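Local coordinates for ESX secretion system protein EccC (Thermomonospora curvata, PDB 4NH0), which is a multi-domain ATPase of the type VII (ESX) secretion system, which exports EsxA and EsxB, and may serve as its translocase subunit, at residues Thr252-Ile257 and Arg279-Leu284; Ser788-Ala793 and Thr815-Leu820. One frame throughout, in Å; residues are numbered along the deposited sequence.

Contact 1. Residues Thr252-Ile257 and Arg279-Leu284; sequences TSLLHI and RVPIGL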
# COMPACT_ATOMS: atom_id res chain seq x y z
N THR A 252 39.21 2.86 41.37
CA THR A 252 38.70 2.39 42.65
C THR A 252 39.51 2.96 43.81
O THR A 252 39.00 3.11 44.92
CB THR A 252 38.73 0.85 42.73
OG1 THR A 252 38.37 0.43 44.06
CG2 THR A 252 40.11 0.31 42.40
N SER A 253 40.77 3.30 43.54
CA SER A 253 41.65 3.87 44.55
C SER A 253 41.26 5.31 44.86
O SER A 253 41.21 5.72 46.02
CB SER A 253 43.10 3.80 44.10
OG SER A 253 43.47 2.47 43.77
N LEU A 254 40.99 6.08 43.81
CA LEU A 254 40.66 7.49 43.95
C LEU A 254 39.28 7.69 44.57
O LEU A 254 39.00 8.74 45.14
CB LEU A 254 40.72 8.20 42.59
CG LEU A 254 42.09 8.56 42.02
CD1 LEU A 254 42.83 7.33 41.51
CD2 LEU A 254 41.96 9.59 40.91
N LEU A 255 38.43 6.68 44.47
CA LEU A 255 37.08 6.76 45.02
C LEU A 255 36.98 6.08 46.38
O LEU A 255 35.88 5.81 46.87
CB LEU A 255 36.07 6.14 44.05
CG LEU A 255 35.79 6.97 42.79
CD1 LEU A 255 34.77 6.27 41.91
CD2 LEU A 255 35.31 8.36 43.17
N HIS A 256 38.14 5.79 46.97
CA HIS A 256 38.22 5.25 48.33
C HIS A 256 37.45 3.94 48.48
O HIS A 256 36.75 3.75 49.47
CB HIS A 256 37.70 6.28 49.34
CG HIS A 256 38.31 7.64 49.19
ND1 HIS A 256 39.50 7.86 48.53
CD2 HIS A 256 37.88 8.85 49.62
CE1 HIS A 256 39.78 9.15 48.56
NE2 HIS A 256 38.82 9.77 49.21
N ILE A 257 37.59 3.05 47.51
CA ILE A 257 36.91 1.76 47.57
C ILE A 257 37.91 0.63 47.83
O ILE A 257 38.72 0.29 46.98
CB ILE A 257 36.15 1.46 46.27
CG1 ILE A 257 35.08 2.54 46.03
CG2 ILE A 257 35.50 0.09 46.34
CD1 ILE A 257 34.23 2.29 44.80
N ARG A 279 30.88 15.89 40.70
CA ARG A 279 32.31 16.12 40.83
C ARG A 279 33.03 14.81 41.13
O ARG A 279 32.88 14.25 42.22
CB ARG A 279 32.60 17.15 41.92
CG ARG A 279 34.07 17.27 42.28
CD ARG A 279 34.28 18.25 43.42
NE ARG A 279 34.34 19.63 42.95
CZ ARG A 279 35.46 20.33 42.82
NH1 ARG A 279 36.63 19.78 43.13
NH2 ARG A 279 35.43 21.58 42.38
N VAL A 280 33.81 14.33 40.17
CA VAL A 280 34.52 13.07 40.31
C VAL A 280 35.99 13.23 39.93
O VAL A 280 36.33 14.07 39.10
CB VAL A 280 33.89 11.97 39.44
CG1 VAL A 280 32.51 11.60 39.98
CG2 VAL A 280 33.80 12.42 38.00
N PRO A 281 36.87 12.43 40.55
CA PRO A 281 38.29 12.44 40.19
C PRO A 281 38.54 11.74 38.87
O PRO A 281 37.90 10.73 38.58
CB PRO A 281 38.95 11.69 41.35
CG PRO A 281 37.89 10.77 41.83
CD PRO A 281 36.60 11.52 41.68
N ILE A 282 39.47 12.26 38.07
CA ILE A 282 39.80 11.65 36.79
C ILE A 282 41.25 11.17 36.78
O ILE A 282 41.65 10.40 35.91
CB ILE A 282 39.59 12.63 35.63
CG1 ILE A 282 40.53 13.84 35.76
CG2 ILE A 282 38.15 13.09 35.57
CD1 ILE A 282 40.36 14.87 34.67
N GLY A 283 42.03 11.62 37.76
CA GLY A 283 43.42 11.24 37.86
C GLY A 283 44.18 12.04 38.90
O GLY A 283 43.58 12.70 39.74
N LEU A 284 45.51 11.98 38.82
CA LEU A 284 46.37 12.67 39.78
C LEU A 284 47.17 13.77 39.10
O LEU A 284 47.52 13.66 37.93
CB LEU A 284 47.31 11.68 40.46
CG LEU A 284 46.66 10.49 41.16
CD1 LEU A 284 47.69 9.42 41.48
CD2 LEU A 284 45.96 10.95 42.43

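Contact 2. Residues Ser788-Ala793 and Thr815-Leu820; sequences SITQLA and TSIRDL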
# COMPACT_ATOMS: atom_id res chain seq x y z
N SER A 788 -13.90 3.32 -16.49
CA SER A 788 -14.88 2.54 -15.75
C SER A 788 -14.62 2.61 -14.26
O SER A 788 -15.47 3.05 -13.49
CB SER A 788 -14.88 1.08 -16.23
OG SER A 788 -15.83 0.31 -15.51
N ILE A 789 -13.43 2.17 -13.85
CA ILE A 789 -13.04 2.18 -12.45
C ILE A 789 -12.95 3.62 -11.92
O ILE A 789 -13.17 3.87 -10.74
CB ILE A 789 -11.69 1.46 -12.24
CG1 ILE A 789 -11.80 -0.00 -12.67
CG2 ILE A 789 -11.24 1.53 -10.80
CD1 ILE A 789 -10.57 -0.83 -12.37
N THR A 790 -12.67 4.56 -12.81
CA THR A 790 -12.57 5.96 -12.43
C THR A 790 -13.90 6.48 -11.89
O THR A 790 -13.94 7.16 -10.87
CB THR A 790 -12.13 6.84 -13.62
OG1 THR A 790 -10.86 6.40 -14.10
CG2 THR A 790 -12.03 8.29 -13.20
N GLN A 791 -14.99 6.16 -12.58
CA GLN A 791 -16.31 6.60 -12.15
C GLN A 791 -16.76 5.85 -10.90
O GLN A 791 -17.56 6.36 -10.12
CB GLN A 791 -17.33 6.43 -13.27
CG GLN A 791 -17.65 7.73 -13.99
CD GLN A 791 -18.98 7.69 -14.71
OE1 GLN A 791 -19.21 6.86 -15.58
NE2 GLN A 791 -19.88 8.60 -14.33
N LEU A 792 -16.27 4.63 -10.73
CA LEU A 792 -16.51 3.88 -9.50
C LEU A 792 -15.99 4.67 -8.31
O LEU A 792 -16.65 4.77 -7.28
CB LEU A 792 -15.83 2.51 -9.54
CG LEU A 792 -16.67 1.30 -9.95
CD1 LEU A 792 -17.32 1.51 -11.31
CD2 LEU A 792 -15.81 0.05 -9.96
N ALA A 793 -14.81 5.25 -8.47
CA ALA A 793 -14.18 6.04 -7.42
C ALA A 793 -14.88 7.38 -7.23
O ALA A 793 -14.91 7.93 -6.13
CB ALA A 793 -12.71 6.24 -7.72
N THR A 815 -4.86 12.77 -13.74
CA THR A 815 -5.14 13.88 -12.84
C THR A 815 -6.55 13.81 -12.27
O THR A 815 -6.82 14.33 -11.19
CB THR A 815 -4.94 15.23 -13.55
OG1 THR A 815 -5.73 15.26 -14.75
CG2 THR A 815 -3.48 15.43 -13.91
N SER A 816 -7.45 13.18 -13.02
CA SER A 816 -8.85 13.09 -12.62
C SER A 816 -9.08 12.11 -11.48
O SER A 816 -9.89 12.37 -10.59
CB SER A 816 -9.72 12.70 -13.83
OG SER A 816 -9.30 11.47 -14.37
N ILE A 817 -8.38 10.98 -11.52
CA ILE A 817 -8.60 9.92 -10.54
C ILE A 817 -7.59 9.97 -9.39
O ILE A 817 -7.87 9.49 -8.29
CB ILE A 817 -8.54 8.53 -11.22
CG1 ILE A 817 -8.99 7.43 -10.25
CG2 ILE A 817 -7.15 8.24 -11.75
CD1 ILE A 817 -9.04 6.06 -10.86
N ARG A 818 -6.43 10.57 -9.64
CA ARG A 818 -5.39 10.66 -8.62
C ARG A 818 -5.86 11.49 -7.43
O ARG A 818 -5.48 11.23 -6.29
CB ARG A 818 -4.11 11.25 -9.22
CG ARG A 818 -3.07 11.66 -8.19
CD ARG A 818 -1.66 11.59 -8.77
NE ARG A 818 -1.60 12.12 -10.13
CZ ARG A 818 -1.37 13.39 -10.42
NH1 ARG A 818 -1.19 14.28 -9.45
NH2 ARG A 818 -1.33 13.79 -11.69
N ASP A 819 -6.70 12.49 -7.69
CA ASP A 819 -7.21 13.36 -6.64
C ASP A 819 -8.31 12.68 -5.82
O ASP A 819 -8.63 13.12 -4.72
CB ASP A 819 -7.73 14.66 -7.23
CG ASP A 819 -6.67 15.43 -7.99
OD1 ASP A 819 -5.48 15.34 -7.60
OD2 ASP A 819 -7.01 16.12 -8.97
N LEU A 820 -8.87 11.60 -6.36
CA LEU A 820 -9.94 10.89 -5.68
C LEU A 820 -9.41 9.96 -4.60
O LEU A 820 -10.14 9.55 -3.70
CB LEU A 820 -10.77 10.08 -6.69
CG LEU A 820 -11.60 10.91 -7.67
CD1 LEU A 820 -12.35 10.00 -8.64
CD2 LEU A 820 -12.57 11.79 -6.91

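Contact 1. Residues Thr252-Ile257 and Arg279-Leu284
Leu254 and Leu255, at the end of helix 251-254, grip the ring of Pro281 on strand 279-284 from two directions. The side chain of Leu254 points at the strand; it and Pro281 lie alongside each other and point opposite ways, with Leu254 CD2 3.7 Å from Pro281 CB. Leu254 CB lies 3.9 Å from Pro281 CG, against the rim of the ring. The same methyl, Leu254 CD2, reaches 3.7 Å from the backbone O of Gly283 and brushes the end of Leu284. Although the CB of Leu255 does not point at the strand, the end of its side chain swings in at the other end of the ring, where Leu255 CD2 meets Pro281 CD at 3.7 Å.

Behind these leucines the helix closes in a Schellman motif, with Ile257 N bonded to Thr252 O over 2.9 Å and His256, at positive phi, as the C-prime residue. The strand is fixed through backbone bonds to Leu291 and Leu293 of strand 290-294, and also to Lys519 of strand 518-520, all in the sheet of the first FtsK domain. Leu255 also touches Met330, just past helix 317-329.

No hydrogen bond joins the two segments, so the short helix 251-254 is held against the sheet by aliphatic packing around one rigid proline ring.

Contact 2. Residues Ser788-Ala793 and Thr815-Leu820
Thr790, on helix 784-795, meets Ile817 of the short, weakly bonded helix around 815-818, and their side chains run obliquely across each other. Thr790 uses both of its branches. Its OG1 lies 3.7 Å from Ile817 CD1. A chi1 of -59° sets OG1 beside the backbone N, which leaves Thr790 CG2 anti to that N and facing Ile817 CB at 4.0 Å. The same methyl, Thr790 CG2, comes within 4.4 Å of Ser816 OG at the edge of the contact. Ile817 answers with an extended side chain: CG1 is anti to the backbone N (chi1 -171°) and the next torsion is also close to 180°, which carries Ile817 CD1 over the Thr790 backbone, 3.9 Å from Thr790 CA.

Both segments belong to the second FtsK domain, a P-loop NTPase of the FtsK/SpoIIIE family. Helix 784-795 leads into strand 801-807 of its central sheet, and the chain leaves that strand to form the second helix before entering strand 823-827. Ile789 and Leu792 turn the inner face of helix 784-795 to Leu770 of strand 767-772, and Ile789 also reaches Val803 of strand 801-807. Ile817 touches Leu805 of that same strand, so it packs against the sheet as well as the neighbouring helix.

Ala793, one turn after Thr790, points at the second segment, and its CB sits 3.9 Å from Leu820 CD1. Leu820 CD1 also lies 3.9 Å from Thr790 O, so one methyl touches both Thr790 O and Ala793 CB. Ala793 O accepts a hydrogen bond from His658 NE2, just before strand 659-662.

Contact 1 closes before contact 2 opens along the chain, and their centres lie 73 Å apart, with nearest atoms about 59 Å apart. They share no sheet: strand 279-284 is in the ten-stranded mixed sheet of the first FtsK domain, whereas contact 2 joins helix 784-795 to the short weak helix 815-818 and the turn after it, beside the sheet of the second. The two sheets nevertheless have the same strand order, 2-1-10-9-8-3-7-6-4-5. In that scheme contact 1 packs on the first strand, near one edge, and contact 2 packs together the segments that come before and after the seventh strand, 801-807, in sequence. The two contacts thus lie in different FtsK domains of a rigid cytoplasmic region whose domains are joined by short linkers.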